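Local coordinates for protein chitin deacetylase 1 (Bombyx mori, PDB 5ZNT) that hydrolyses the N-acetyl groups of chitin to give chitosan and acetate, as a secreted, zinc-dependent deacetylase of carbohydrate esterase family 4, at residues M39-F44 with V301-V306; D71-Y76 with K94-A99; Q157-E162 with P202-A207; L167-I172 with V208-M213. All coordinates share one frame; numbering follows the deposited sequence.

The four contacts lie in the deacetylase domain of the longer protein. Contact 1 spans most of it, tying strand 38-45 near the start to helix 303-311, so contacts 2, 3 and 4 all fall between its segments along the chain. Contacts 1 and 2, centres about 8 Å apart, share the parallel sheet whose strands lead toward zinc ligands Asp46 and His101. Contact 4, about 12 Å from contact 1, belongs to the mixed sheet; Glu97 bonds to both Thr304 and Tyr168, linking contacts 1, 2 and 4. Contact 3, about 11 Å from contact 4 between centres, packs at the periphery, and its segments alternate with those of contact 4.

Contact 1. Residues M39-F44 with V301-V306; sequences MITITF and VTMTQV
In the parallel sheet of the deacetylase fold, the backbone at Ile40 on strand 38-45 meets Val301, where the chain leaves strand 298-300 to start helix 303-311. Val301 N donates to Ile40 O over 3.0 Å, extending the pairing of these two strands by one bond. A step further on, water 1 joins the chains, donating to Ile42 O at 2.7 Å and to Val301 O at 2.8 Å. Thr302 and Gln305 form a capping box at the helix start: Gln305 N donates to Thr302 OG1, and Thr302 N to Gln305 OE1 from above the amide's carbonyl plane. The box fixes the start of the helix, whose first turn packs on the strand through Met303 and Val306. Thr41 takes its place in the packing with CG2 anti to its carbonyl carbon, meeting Val306 CG2 at 3.4 Å, tighter than ordinary van der Waals contact. Across Thr41, at about a right angle, comes the doubly bent chain of Met303, whose SD stands 3.8 Å from Thr41 CB. Met39 works at the other end: its CB rests on Val301 CG2 and its SD on Val306 CG2 at 3.9 Å. Thr43 OG1 bonds to Arg146. Strand 38-45 is also hydrogen-bonded to strands 265-270 and 75-78, while Met303 also touches Phe77 of strand 75-78 and Ser170 of the loop after strand 168-169.

Contact 2. Residues D71-Y76 with K94-A99; sequences DIKATY and KGHEIA
Thr75 and Tyr76 pair with Glu97 and Ile98 in the parallel strands 75-78 and 97-100 of a beta-alpha-beta unit, with helix 85-93 as crossover. Backbone bonds set the register: Glu97 N gives to Ala74 O, Tyr76 N to Glu97 O, and Ala99 N to Tyr76 O, the last at 2.7 Å. Before these a side chain stands in: Ala74 N donates to His96 ND1 at 3.0 Å, in the plane of the imidazole, so ND1 serves as acceptor and the ring presents its edge to the Ala74 backbone. In aromatic contact, Tyr76 turns its ring edge to the face of His96 in an offset edge-to-face pair with planes at 78°; Tyr76 CE1 comes within 3.7 Å of His96 CB. On the opposite side of the sheet, Thr75 and the extended Glu97 lie alongside, pointing the same way, and their polar ends go elsewhere, Thr75 OG1 to Met303 N and Glu97 OE2 to Tyr168 and Thr304. Gly95, with positive phi, ends the helix in a Schellman motif. Lys73 folds over this turn, bent at chi2 and chi4: its CD lies 3.4 Å from Gly95 O, and its NZ turns back to bond Asp71 O at 2.8 Å.

Contact 3. Residues Q157-E162 with P202-A207; sequences QFTMME and PTRSHA
Phe158, on helix 154-163, packs on Pro202 and His206 of the loop that leads to strand 209-214. Its CG is anti to its carbonyl carbon (chi1 -70°), and different parts of the side chain serve the two partners. The methylene CB sits over the centre of one face of the His206 imidazole, 3.5 Å from its centroid, a CH-pi contact. The ring itself receives Pro202 CG over one face, offset toward the rim and 4.0 Å from the ring centroid. The aromatic rings of Phe158 and His206 meet obliquely. Glu162 reaches the loop with an extended side chain, CG anti to its backbone N (chi1 -176°), which carries OE1 to within 3.0 Å of Ala207 N. That bond is nearly straight at the hydrogen, yet it meets the carboxylate from well above its plane. The same OE1 takes a bond from water 3 at 2.6 Å, and this water lies in the imidazole plane 2.7 Å from His206 ND1. Water 2 bridges Thr159 OG1 and Arg204 NH2, weakly on the arginine side, while Thr159 OG1 also bonds to Asn155 O. His206 NE2 is bonded to Asn155 OD1. The imidazole is thus gripped at both nitrogens and covered by the Phe158 methylene on one face, which should fix its rotation, and Glu162 OE1 ties the loop backbone to the helix directly and the histidine through water 3.

Contact 4. Residues L167-I172 with V208-M213; sequences LYDSTI and VWEMVM
Glu210 OE2 is gripped by two backbone N-H groups across the contact: Ile172 N at 3.1 Å, from above the carboxylate plane, and Thr171 N through a weak, bent bond of 3.3 Å. The glutamate gets there by a bend at chi2 (61°), which folds its carboxylate back beside that of Asp169; Asp169 OD2 and Glu210 OE1 lie 2.6 Å apart, with the planes turned 58° from each other. Asp169 OD2 also accepts from Thr171 N, an Asx turn, and OD1 takes the hydroxyl of Thr171 on its syn side. Behind this polar group the backbones pair in parallel: Trp209 N gives to Leu167 O, Asp169 N to Trp209 O, and Met211 N to Asp169 O at 2.7 Å. At the inverse gamma turn centred on Met211, Ser170 OG donates to Met211 O at 2.8 Å; beyond it Met213 N donates to Ile172 O. On the other face, Tyr168 CB touches Trp209 CB at 3.6 Å. There Met211 CG also meets Tyr168 CD1 at 3.6 Å. In this mixed sheet, strand 168-169 is flanked by strand 144-145, and strand 209-214 by strand 184-185; helix 154-163 packs on Asp169, and helix 303-311 on Tyr168 and Trp209.

Contact 1. Residues M39-F44 with V301-V306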
loop_
_atom_site.group_PDB
_atom_site.type_symbol
_atom_site.label_atom_id
_atom_site.label_comp_id
_atom_site.label_asym_id
_atom_site.label_seq_id
_atom_site.Cartn_x
_atom_site.Cartn_y
_atom_site.Cartn_z
ATOM N N MET A 39 10.789 -9.407 2.558
ATOM C CA MET A 39 10.286 -8.071 2.278
ATOM C C MET A 39 9.224 -7.682 3.296
ATOM O O MET A 39 8.387 -8.503 3.685
ATOM C CB MET A 39 9.710 -8.019 0.865
ATOM C CG MET A 39 10.784 -8.142 -0.203
ATOM S SD MET A 39 10.084 -8.298 -1.858
ATOM C CE MET A 39 10.117 -10.074 -2.141
ATOM N N ILE A 40 9.269 -6.423 3.735
ATOM C CA ILE A 40 8.245 -5.863 4.610
ATOM C C ILE A 40 7.713 -4.605 3.933
ATOM O O ILE A 40 8.495 -3.733 3.547
ATOM C CB ILE A 40 8.801 -5.550 6.013
ATOM C CG1 ILE A 40 9.404 -6.834 6.619
ATOM C CG2 ILE A 40 7.690 -5.028 6.947
ATOM C CD1 ILE A 40 10.056 -6.637 7.999
ATOM N N THR A 41 6.395 -4.518 3.774
ATOM C CA THR A 41 5.761 -3.347 3.161
ATOM C C THR A 41 5.009 -2.600 4.256
ATOM O O THR A 41 3.875 -2.939 4.587
ATOM C CB THR A 41 4.821 -3.724 2.015
ATOM O OG1 THR A 41 3.766 -4.574 2.484
ATOM C CG2 THR A 41 5.579 -4.446 0.904
ATOM N N ILE A 42 5.666 -1.602 4.840
ATOM C CA ILE A 42 4.966 -0.646 5.682
ATOM C C ILE A 42 4.115 0.248 4.789
ATOM O O ILE A 42 4.609 0.786 3.795
ATOM C CB ILE A 42 5.969 0.202 6.474
ATOM C CG1 ILE A 42 6.810 -0.669 7.409
ATOM C CG2 ILE A 42 5.243 1.315 7.233
ATOM C CD1 ILE A 42 8.043 0.099 7.928
ATOM N N THR A 43 2.834 0.410 5.130
ATOM C CA THR A 43 1.976 1.329 4.388
ATOM C C THR A 43 1.241 2.238 5.358
ATOM O O THR A 43 1.077 1.916 6.539
ATOM C CB THR A 43 0.952 0.600 3.487
ATOM O OG1 THR A 43 -0.098 0.031 4.291
ATOM C CG2 THR A 43 1.621 -0.527 2.667
ATOM N N PHE A 44 0.784 3.384 4.827
ATOM C CA PHE A 44 -0.037 4.347 5.549
ATOM C C PHE A 44 -1.205 4.779 4.672
ATOM O O PHE A 44 -1.004 5.140 3.504
ATOM C CB PHE A 44 0.792 5.573 5.954
ATOM C CG PHE A 44 1.929 5.237 6.857
ATOM C CD1 PHE A 44 1.704 5.004 8.209
ATOM C CD2 PHE A 44 3.218 5.112 6.350
ATOM C CE1 PHE A 44 2.765 4.660 9.045
ATOM C CE2 PHE A 44 4.274 4.782 7.187
ATOM C CZ PHE A 44 4.042 4.568 8.530
ATOM N N VAL A 301 10.538 -2.275 1.854
ATOM C CA VAL A 301 10.429 -1.813 0.481
ATOM C C VAL A 301 9.005 -1.331 0.190
ATOM O O VAL A 301 8.052 -1.630 0.919
ATOM C CB VAL A 301 10.828 -2.931 -0.511
ATOM C CG1 VAL A 301 12.324 -3.303 -0.341
ATOM C CG2 VAL A 301 9.952 -4.151 -0.283
ATOM N N THR A 302 8.867 -0.598 -0.915
ATOM C CA THR A 302 7.546 -0.195 -1.382
ATOM C C THR A 302 6.816 -1.376 -2.013
ATOM O O THR A 302 7.403 -2.417 -2.327
ATOM C CB THR A 302 7.646 0.930 -2.405
ATOM O OG1 THR A 302 8.192 0.415 -3.624
ATOM C CG2 THR A 302 8.544 2.061 -1.901
ATOM N N MET A 303 5.520 -1.182 -2.257
ATOM C CA MET A 303 4.737 -2.217 -2.935
ATOM C C MET A 303 5.232 -2.444 -4.351
ATOM O O MET A 303 5.341 -3.587 -4.807
ATOM C CB MET A 303 3.264 -1.827 -2.966
ATOM C CG MET A 303 2.717 -1.463 -1.630
ATOM S SD MET A 303 2.285 -2.959 -0.772
ATOM C CE MET A 303 0.564 -2.808 -0.813
ATOM N N THR A 304 5.469 -1.355 -5.094
ATOM C CA THR A 304 6.019 -1.493 -6.436
ATOM C C THR A 304 7.332 -2.270 -6.404
ATOM O O THR A 304 7.594 -3.096 -7.286
ATOM C CB THR A 304 6.222 -0.114 -7.068
ATOM O OG1 THR A 304 4.947 0.456 -7.376
ATOM C CG2 THR A 304 7.061 -0.196 -8.375
ATOM N N GLN A 305 8.154 -2.046 -5.372
ATOM C CA GLN A 305 9.426 -2.759 -5.277
ATOM C C GLN A 305 9.226 -4.255 -5.025
ATOM O O GLN A 305 10.051 -5.064 -5.469
ATOM C CB GLN A 305 10.294 -2.127 -4.190
ATOM C CG GLN A 305 10.958 -0.859 -4.688
ATOM C CD GLN A 305 11.625 -0.048 -3.612
ATOM O OE1 GLN A 305 11.448 -0.292 -2.416
ATOM N NE2 GLN A 305 12.426 0.922 -4.033
ATOM N N VAL A 306 8.154 -4.645 -4.330
ATOM C CA VAL A 306 7.849 -6.070 -4.211
ATOM C C VAL A 306 7.586 -6.659 -5.591
ATOM O O VAL A 306 8.161 -7.688 -5.968
ATOM C CB VAL A 306 6.660 -6.312 -3.265
ATOM C CG1 VAL A 306 6.288 -7.810 -3.269
ATOM C CG2 VAL A 306 7.002 -5.888 -1.860
HETATM O O HOH W 1 5.546 -0.458 1.543
#

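Contact 2. Residues D71-Y76 with K94-A99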
loop_
_atom_site.group_PDB
_atom_site.type_symbol
_atom_site.label_atom_id
_atom_site.label_comp_id
_atom_site.label_asym_id
_atom_site.label_seq_id
_atom_site.Cartn_x
_atom_site.Cartn_y
_atom_site.Cartn_z
ATOM N N ASP A 71 17.908 4.008 2.413
ATOM C CA ASP A 71 16.860 4.306 3.384
ATOM C C ASP A 71 15.684 3.349 3.211
ATOM O O ASP A 71 15.306 3.000 2.095
ATOM C CB ASP A 71 16.375 5.747 3.214
ATOM C CG ASP A 71 17.467 6.769 3.515
ATOM O OD1 ASP A 71 18.298 6.528 4.405
ATOM O OD2 ASP A 71 17.467 7.823 2.879
ATOM N N ILE A 72 15.114 2.911 4.334
ATOM C CA ILE A 72 13.890 2.119 4.271
ATOM C C ILE A 72 12.796 2.935 3.581
ATOM O O ILE A 72 12.757 4.166 3.672
ATOM C CB ILE A 72 13.441 1.665 5.670
ATOM C CG1 ILE A 72 13.174 2.849 6.596
ATOM C CG2 ILE A 72 14.495 0.773 6.296
ATOM C CD1 ILE A 72 12.534 2.375 7.936
ATOM N N LYS A 73 11.926 2.245 2.850
ATOM C CA LYS A 73 10.893 2.904 2.058
ATOM C C LYS A 73 9.529 2.337 2.420
ATOM O O LYS A 73 9.393 1.142 2.695
ATOM C CB LYS A 73 11.115 2.727 0.556
ATOM C CG LYS A 73 12.483 3.206 0.035
ATOM C CD LYS A 73 12.707 4.699 0.343
ATOM C CE LYS A 73 13.869 5.239 -0.515
ATOM N NZ LYS A 73 15.093 4.381 -0.356
ATOM N N ALA A 74 8.514 3.208 2.385
ATOM C CA ALA A 74 7.131 2.852 2.677
ATOM C C ALA A 74 6.239 3.271 1.509
ATOM O O ALA A 74 6.678 3.936 0.566
ATOM C CB ALA A 74 6.663 3.500 4.003
ATOM N N THR A 75 4.976 2.855 1.563
ATOM C CA THR A 75 3.980 3.148 0.529
ATOM C C THR A 75 2.823 3.902 1.175
ATOM O O THR A 75 2.333 3.485 2.216
ATOM C CB THR A 75 3.458 1.852 -0.119
ATOM O OG1 THR A 75 4.563 1.076 -0.623
ATOM C CG2 THR A 75 2.496 2.154 -1.275
ATOM N N TYR A 76 2.384 4.998 0.555
ATOM C CA TYR A 76 1.325 5.846 1.091
ATOM C C TYR A 76 0.118 5.736 0.176
ATOM O O TYR A 76 0.208 6.077 -1.009
ATOM C CB TYR A 76 1.773 7.304 1.184
ATOM C CG TYR A 76 2.836 7.509 2.237
ATOM C CD1 TYR A 76 4.163 7.187 1.981
ATOM C CD2 TYR A 76 2.508 7.998 3.497
ATOM C CE1 TYR A 76 5.145 7.348 2.951
ATOM C CE2 TYR A 76 3.490 8.186 4.474
ATOM C CZ TYR A 76 4.802 7.873 4.183
ATOM O OH TYR A 76 5.758 8.048 5.139
ATOM N N LYS A 94 11.647 11.813 -1.623
ATOM C CA LYS A 94 12.475 11.035 -0.710
ATOM C C LYS A 94 12.451 9.542 -1.009
ATOM O O LYS A 94 13.124 8.785 -0.310
ATOM C CB LYS A 94 12.042 11.267 0.743
ATOM C CG LYS A 94 12.437 12.654 1.284
ATOM C CD LYS A 94 13.939 12.756 1.422
ATOM C CE LYS A 94 14.329 13.990 2.220
ATOM N NZ LYS A 94 15.748 13.913 2.697
ATOM N N GLY A 95 11.702 9.097 -2.012
ATOM C CA GLY A 95 11.754 7.718 -2.455
ATOM C C GLY A 95 10.654 6.818 -1.930
ATOM O O GLY A 95 10.691 5.608 -2.195
ATOM N N HIS A 96 9.696 7.352 -1.175
ATOM C CA HIS A 96 8.538 6.555 -0.808
ATOM C C HIS A 96 7.547 6.522 -1.966
ATOM O O HIS A 96 7.524 7.406 -2.825
ATOM C CB HIS A 96 7.889 7.107 0.458
ATOM C CG HIS A 96 8.852 7.229 1.600
ATOM N ND1 HIS A 96 9.295 6.136 2.315
ATOM C CD2 HIS A 96 9.486 8.304 2.119
ATOM C CE1 HIS A 96 10.146 6.538 3.242
ATOM N NE2 HIS A 96 10.286 7.850 3.139
ATOM N N GLU A 97 6.747 5.470 -2.001
ATOM C CA GLU A 97 5.793 5.284 -3.081
ATOM C C GLU A 97 4.488 5.990 -2.744
ATOM O O GLU A 97 4.025 5.933 -1.605
ATOM C CB GLU A 97 5.531 3.795 -3.321
ATOM C CG GLU A 97 4.440 3.564 -4.367
ATOM C CD GLU A 97 4.270 2.099 -4.766
ATOM O OE1 GLU A 97 5.046 1.248 -4.278
ATOM O OE2 GLU A 97 3.362 1.818 -5.591
ATOM N N ILE A 98 3.900 6.656 -3.740
ATOM C CA ILE A 98 2.595 7.297 -3.589
ATOM C C ILE A 98 1.594 6.489 -4.392
ATOM O O ILE A 98 1.799 6.266 -5.587
ATOM C CB ILE A 98 2.611 8.756 -4.068
ATOM C CG1 ILE A 98 3.632 9.560 -3.279
ATOM C CG2 ILE A 98 1.189 9.373 -3.946
ATOM C CD1 ILE A 98 3.376 9.606 -1.765
ATOM N N ALA A 99 0.517 6.047 -3.739
ATOM C CA ALA A 99 -0.558 5.289 -4.378
ATOM C C ALA A 99 -1.880 5.973 -4.049
ATOM O O ALA A 99 -1.917 6.912 -3.248
ATOM C CB ALA A 99 -0.573 3.818 -3.898
#

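Contact 3. Residues Q157-E162 with P202-A207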
loop_
_atom_site.group_PDB
_atom_site.type_symbol
_atom_site.label_atom_id
_atom_site.label_comp_id
_atom_site.label_asym_id
_atom_site.label_seq_id
_atom_site.Cartn_x
_atom_site.Cartn_y
_atom_site.Cartn_z
ATOM N N GLN A 157 -14.124 -2.901 -10.187
ATOM C CA GLN A 157 -12.888 -2.253 -9.747
ATOM C C GLN A 157 -11.729 -2.644 -10.644
ATOM O O GLN A 157 -10.954 -1.794 -11.095
ATOM C CB GLN A 157 -12.575 -2.610 -8.293
ATOM C CG GLN A 157 -11.174 -2.090 -7.846
ATOM C CD GLN A 157 -10.804 -2.479 -6.425
ATOM O OE1 GLN A 157 -11.594 -3.107 -5.722
ATOM N NE2 GLN A 157 -9.585 -2.104 -5.994
ATOM N N PHE A 158 -11.621 -3.943 -10.954
ATOM C CA PHE A 158 -10.466 -4.421 -11.694
ATOM C C PHE A 158 -10.594 -4.148 -13.181
ATOM O O PHE A 158 -9.578 -3.899 -13.836
ATOM C CB PHE A 158 -10.245 -5.912 -11.385
ATOM C CG PHE A 158 -9.760 -6.137 -9.990
ATOM C CD1 PHE A 158 -10.637 -6.077 -8.919
ATOM C CD2 PHE A 158 -8.401 -6.304 -9.736
ATOM C CE1 PHE A 158 -10.189 -6.227 -7.626
ATOM C CE2 PHE A 158 -7.942 -6.452 -8.441
ATOM C CZ PHE A 158 -8.835 -6.424 -7.388
ATOM N N THR A 159 -11.819 -4.156 -13.731
ATOM C CA THR A 159 -11.997 -3.654 -15.090
ATOM C C THR A 159 -11.499 -2.211 -15.197
ATOM O O THR A 159 -10.740 -1.866 -16.107
ATOM C CB THR A 159 -13.470 -3.752 -15.508
ATOM O OG1 THR A 159 -13.902 -5.120 -15.433
ATOM C CG2 THR A 159 -13.653 -3.234 -16.945
ATOM N N MET A 160 -11.899 -1.364 -14.247
ATOM C CA MET A 160 -11.389 0.006 -14.237
ATOM C C MET A 160 -9.866 0.013 -14.203
ATOM O O MET A 160 -9.216 0.714 -14.987
ATOM C CB MET A 160 -11.959 0.775 -13.038
ATOM C CG MET A 160 -11.445 2.229 -12.918
ATOM S SD MET A 160 -9.819 2.368 -12.128
ATOM C CE MET A 160 -10.185 1.930 -10.432
ATOM N N MET A 161 -9.273 -0.755 -13.294
ATOM C CA MET A 161 -7.827 -0.642 -13.108
ATOM C C MET A 161 -7.079 -1.072 -14.355
ATOM O O MET A 161 -6.038 -0.491 -14.696
ATOM C CB MET A 161 -7.392 -1.464 -11.896
ATOM C CG MET A 161 -7.912 -0.863 -10.592
ATOM S SD MET A 161 -7.376 -1.766 -9.144
ATOM C CE MET A 161 -5.601 -1.565 -9.264
ATOM N N GLU A 162 -7.602 -2.067 -15.069
ATOM C CA GLU A 162 -6.945 -2.458 -16.311
ATOM C C GLU A 162 -7.101 -1.372 -17.371
ATOM O O GLU A 162 -6.128 -0.999 -18.030
ATOM C CB GLU A 162 -7.483 -3.801 -16.815
ATOM C CG GLU A 162 -6.736 -4.266 -18.062
ATOM C CD GLU A 162 -7.032 -5.709 -18.479
ATOM O OE1 GLU A 162 -7.673 -6.472 -17.713
ATOM O OE2 GLU A 162 -6.611 -6.067 -19.598
ATOM N N PRO A 202 -13.391 -9.996 -7.498
ATOM C CA PRO A 202 -13.386 -10.262 -8.938
ATOM C C PRO A 202 -13.465 -11.754 -9.223
ATOM O O PRO A 202 -13.010 -12.586 -8.436
ATOM C CB PRO A 202 -12.043 -9.684 -9.408
ATOM C CG PRO A 202 -11.184 -9.699 -8.187
ATOM C CD PRO A 202 -12.127 -9.377 -7.055
ATOM N N THR A 203 -14.050 -12.083 -10.369
ATOM C CA THR A 203 -14.141 -13.459 -10.826
ATOM C C THR A 203 -13.556 -13.678 -12.200
ATOM O O THR A 203 -13.157 -14.808 -12.502
ATOM C CB THR A 203 -15.601 -13.930 -10.859
ATOM O OG1 THR A 203 -16.348 -13.051 -11.705
ATOM C CG2 THR A 203 -16.190 -13.936 -9.481
ATOM N N ARG A 204 -13.494 -12.647 -13.043
ATOM C CA ARG A 204 -12.950 -12.792 -14.380
ATOM C C ARG A 204 -11.447 -12.508 -14.375
ATOM O O ARG A 204 -10.856 -12.149 -13.351
ATOM C CB ARG A 204 -13.692 -11.877 -15.355
ATOM C CG ARG A 204 -15.195 -12.130 -15.409
ATOM C CD ARG A 204 -15.852 -11.432 -16.599
ATOM N NE ARG A 204 -15.748 -9.980 -16.495
ATOM C CZ ARG A 204 -16.625 -9.210 -15.851
ATOM N NH1 ARG A 204 -17.680 -9.758 -15.252
ATOM N NH2 ARG A 204 -16.442 -7.892 -15.800
ATOM N N SER A 205 -10.824 -12.675 -15.540
ATOM C CA SER A 205 -9.405 -12.403 -15.711
ATOM C C SER A 205 -9.178 -10.904 -15.849
ATOM O O SER A 205 -9.860 -10.233 -16.631
ATOM C CB SER A 205 -8.853 -13.121 -16.946
ATOM O OG SER A 205 -8.942 -14.520 -16.777
ATOM N N HIS A 206 -8.205 -10.392 -15.099
ATOM C CA HIS A 206 -7.849 -8.982 -15.135
ATOM C C HIS A 206 -6.334 -8.883 -15.090
ATOM O O HIS A 206 -5.693 -9.561 -14.277
ATOM C CB HIS A 206 -8.462 -8.216 -13.956
ATOM C CG HIS A 206 -9.956 -8.292 -13.876
ATOM N ND1 HIS A 206 -10.788 -7.518 -14.659
ATOM C CD2 HIS A 206 -10.767 -9.013 -13.067
ATOM C CE1 HIS A 206 -12.047 -7.771 -14.347
ATOM N NE2 HIS A 206 -12.062 -8.672 -13.380
ATOM N N ALA A 207 -5.769 -8.044 -15.960
ATOM C CA ALA A 207 -4.321 -7.851 -16.045
ATOM C C ALA A 207 -3.848 -6.858 -14.981
ATOM O O ALA A 207 -3.351 -5.770 -15.277
ATOM C CB ALA A 207 -3.933 -7.378 -17.440
HETATM O O HOH W 2 -16.694 -5.179 -14.866
HETATM O O HOH W 3 -10.133 -6.250 -16.977
#

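Contact 4. Residues L167-I172 with V208-M213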
loop_
_atom_site.group_PDB
_atom_site.type_symbol
_atom_site.label_atom_id
_atom_site.label_comp_id
_atom_site.label_asym_id
_atom_site.label_seq_id
_atom_site.Cartn_x
_atom_site.Cartn_y
_atom_site.Cartn_z
ATOM N N LEU A 167 -1.103 -0.502 -11.920
ATOM C CA LEU A 167 -0.275 -1.703 -11.854
ATOM C C LEU A 167 -0.849 -2.720 -10.875
ATOM O O LEU A 167 -0.939 -3.915 -11.182
ATOM C CB LEU A 167 1.152 -1.337 -11.457
ATOM C CG LEU A 167 2.123 -2.507 -11.278
ATOM C CD1 LEU A 167 2.300 -3.259 -12.613
ATOM C CD2 LEU A 167 3.455 -1.992 -10.714
ATOM N N TYR A 168 -1.244 -2.277 -9.689
ATOM C CA TYR A 168 -1.655 -3.243 -8.694
ATOM C C TYR A 168 -2.762 -2.684 -7.835
ATOM O O TYR A 168 -2.904 -1.466 -7.666
ATOM C CB TYR A 168 -0.493 -3.679 -7.794
ATOM C CG TYR A 168 0.027 -2.587 -6.878
ATOM C CD1 TYR A 168 -0.511 -2.400 -5.605
ATOM C CD2 TYR A 168 1.037 -1.732 -7.298
ATOM C CE1 TYR A 168 -0.038 -1.392 -4.760
ATOM C CE2 TYR A 168 1.511 -0.712 -6.466
ATOM C CZ TYR A 168 0.975 -0.561 -5.201
ATOM O OH TYR A 168 1.424 0.443 -4.380
ATOM N N ASP A 169 -3.521 -3.609 -7.265
ATOM C CA ASP A 169 -4.447 -3.350 -6.188
ATOM C C ASP A 169 -3.896 -3.940 -4.895
ATOM O O ASP A 169 -3.193 -4.956 -4.906
ATOM C CB ASP A 169 -5.806 -3.968 -6.501
ATOM C CG ASP A 169 -6.743 -3.890 -5.339
ATOM O OD1 ASP A 169 -7.181 -2.768 -5.018
ATOM O OD2 ASP A 169 -7.025 -4.930 -4.715
ATOM N N SER A 170 -4.203 -3.283 -3.774
ATOM C CA SER A 170 -3.949 -3.837 -2.440
ATOM C C SER A 170 -5.195 -3.558 -1.603
ATOM O O SER A 170 -5.198 -2.759 -0.663
ATOM C CB SER A 170 -2.693 -3.267 -1.779
ATOM O OG SER A 170 -2.403 -4.000 -0.577
ATOM N N THR A 171 -6.277 -4.225 -1.972
ATOM C CA THR A 171 -7.546 -4.153 -1.256
ATOM C C THR A 171 -8.043 -5.518 -0.787
ATOM O O THR A 171 -8.780 -5.593 0.197
ATOM C CB THR A 171 -8.616 -3.521 -2.161
ATOM O OG1 THR A 171 -8.115 -2.299 -2.720
ATOM C CG2 THR A 171 -9.906 -3.269 -1.405
ATOM N N ILE A 172 -7.645 -6.591 -1.457
ATOM C CA ILE A 172 -8.167 -7.922 -1.170
ATOM C C ILE A 172 -7.443 -8.497 0.037
ATOM O O ILE A 172 -6.208 -8.517 0.084
ATOM C CB ILE A 172 -8.015 -8.826 -2.399
ATOM C CG1 ILE A 172 -8.927 -8.301 -3.509
ATOM C CG2 ILE A 172 -8.338 -10.303 -2.028
ATOM C CD1 ILE A 172 -8.718 -9.005 -4.832
ATOM N N VAL A 208 -4.008 -7.267 -13.720
ATOM C CA VAL A 208 -3.737 -6.425 -12.558
ATOM C C VAL A 208 -3.053 -7.284 -11.511
ATOM O O VAL A 208 -3.462 -8.424 -11.271
ATOM C CB VAL A 208 -5.033 -5.823 -11.960
ATOM C CG1 VAL A 208 -4.702 -4.910 -10.773
ATOM C CG2 VAL A 208 -5.847 -5.060 -13.039
ATOM N N TRP A 209 -2.049 -6.727 -10.847
ATOM C CA TRP A 209 -1.435 -7.406 -9.715
ATOM C C TRP A 209 -2.271 -7.189 -8.465
ATOM O O TRP A 209 -2.879 -6.131 -8.278
ATOM C CB TRP A 209 -0.020 -6.883 -9.472
ATOM C CG TRP A 209 0.984 -7.319 -10.472
ATOM C CD1 TRP A 209 1.287 -6.713 -11.667
ATOM C CD2 TRP A 209 1.845 -8.458 -10.370
ATOM N NE1 TRP A 209 2.289 -7.408 -12.308
ATOM C CE2 TRP A 209 2.643 -8.487 -11.538
ATOM C CE3 TRP A 209 2.017 -9.458 -9.404
ATOM C CZ2 TRP A 209 3.605 -9.476 -11.770
ATOM C CZ3 TRP A 209 2.977 -10.444 -9.632
ATOM C CH2 TRP A 209 3.759 -10.442 -10.812
ATOM N N GLU A 210 -2.294 -8.198 -7.592
ATOM C CA GLU A 210 -2.905 -8.061 -6.276
ATOM C C GLU A 210 -1.815 -8.154 -5.218
ATOM O O GLU A 210 -1.274 -9.239 -4.971
ATOM C CB GLU A 210 -3.978 -9.117 -6.013
ATOM C CG GLU A 210 -4.568 -9.019 -4.592
ATOM C CD GLU A 210 -5.240 -7.664 -4.361
ATOM O OE1 GLU A 210 -5.874 -7.163 -5.307
ATOM O OE2 GLU A 210 -5.157 -7.108 -3.248
ATOM N N MET A 211 -1.527 -7.028 -4.561
ATOM C CA MET A 211 -0.647 -7.033 -3.393
ATOM C C MET A 211 -1.489 -7.465 -2.204
ATOM O O MET A 211 -1.946 -6.657 -1.393
ATOM C CB MET A 211 -0.015 -5.664 -3.178
ATOM C CG MET A 211 1.079 -5.350 -4.193
ATOM S SD MET A 211 2.494 -6.496 -4.103
ATOM C CE MET A 211 3.018 -6.297 -2.391
ATOM N N VAL A 212 -1.678 -8.786 -2.098
ATOM C CA VAL A 212 -2.694 -9.318 -1.206
ATOM C C VAL A 212 -2.370 -8.945 0.228
ATOM O O VAL A 212 -1.199 -8.871 0.631
ATOM C CB VAL A 212 -2.812 -10.846 -1.397
ATOM C CG1 VAL A 212 -1.482 -11.564 -1.067
ATOM C CG2 VAL A 212 -3.964 -11.422 -0.586
ATOM N N MET A 213 -3.410 -8.681 1.007
ATOM C CA MET A 213 -3.268 -8.244 2.392
ATOM C C MET A 213 -3.499 -9.468 3.275
ATOM O O MET A 213 -4.630 -9.797 3.624
ATOM C CB MET A 213 -4.245 -7.110 2.709
ATOM C CG MET A 213 -4.016 -5.846 1.849
ATOM S SD MET A 213 -5.276 -4.543 2.124
ATOM C CE MET A 213 -4.864 -3.965 3.757
#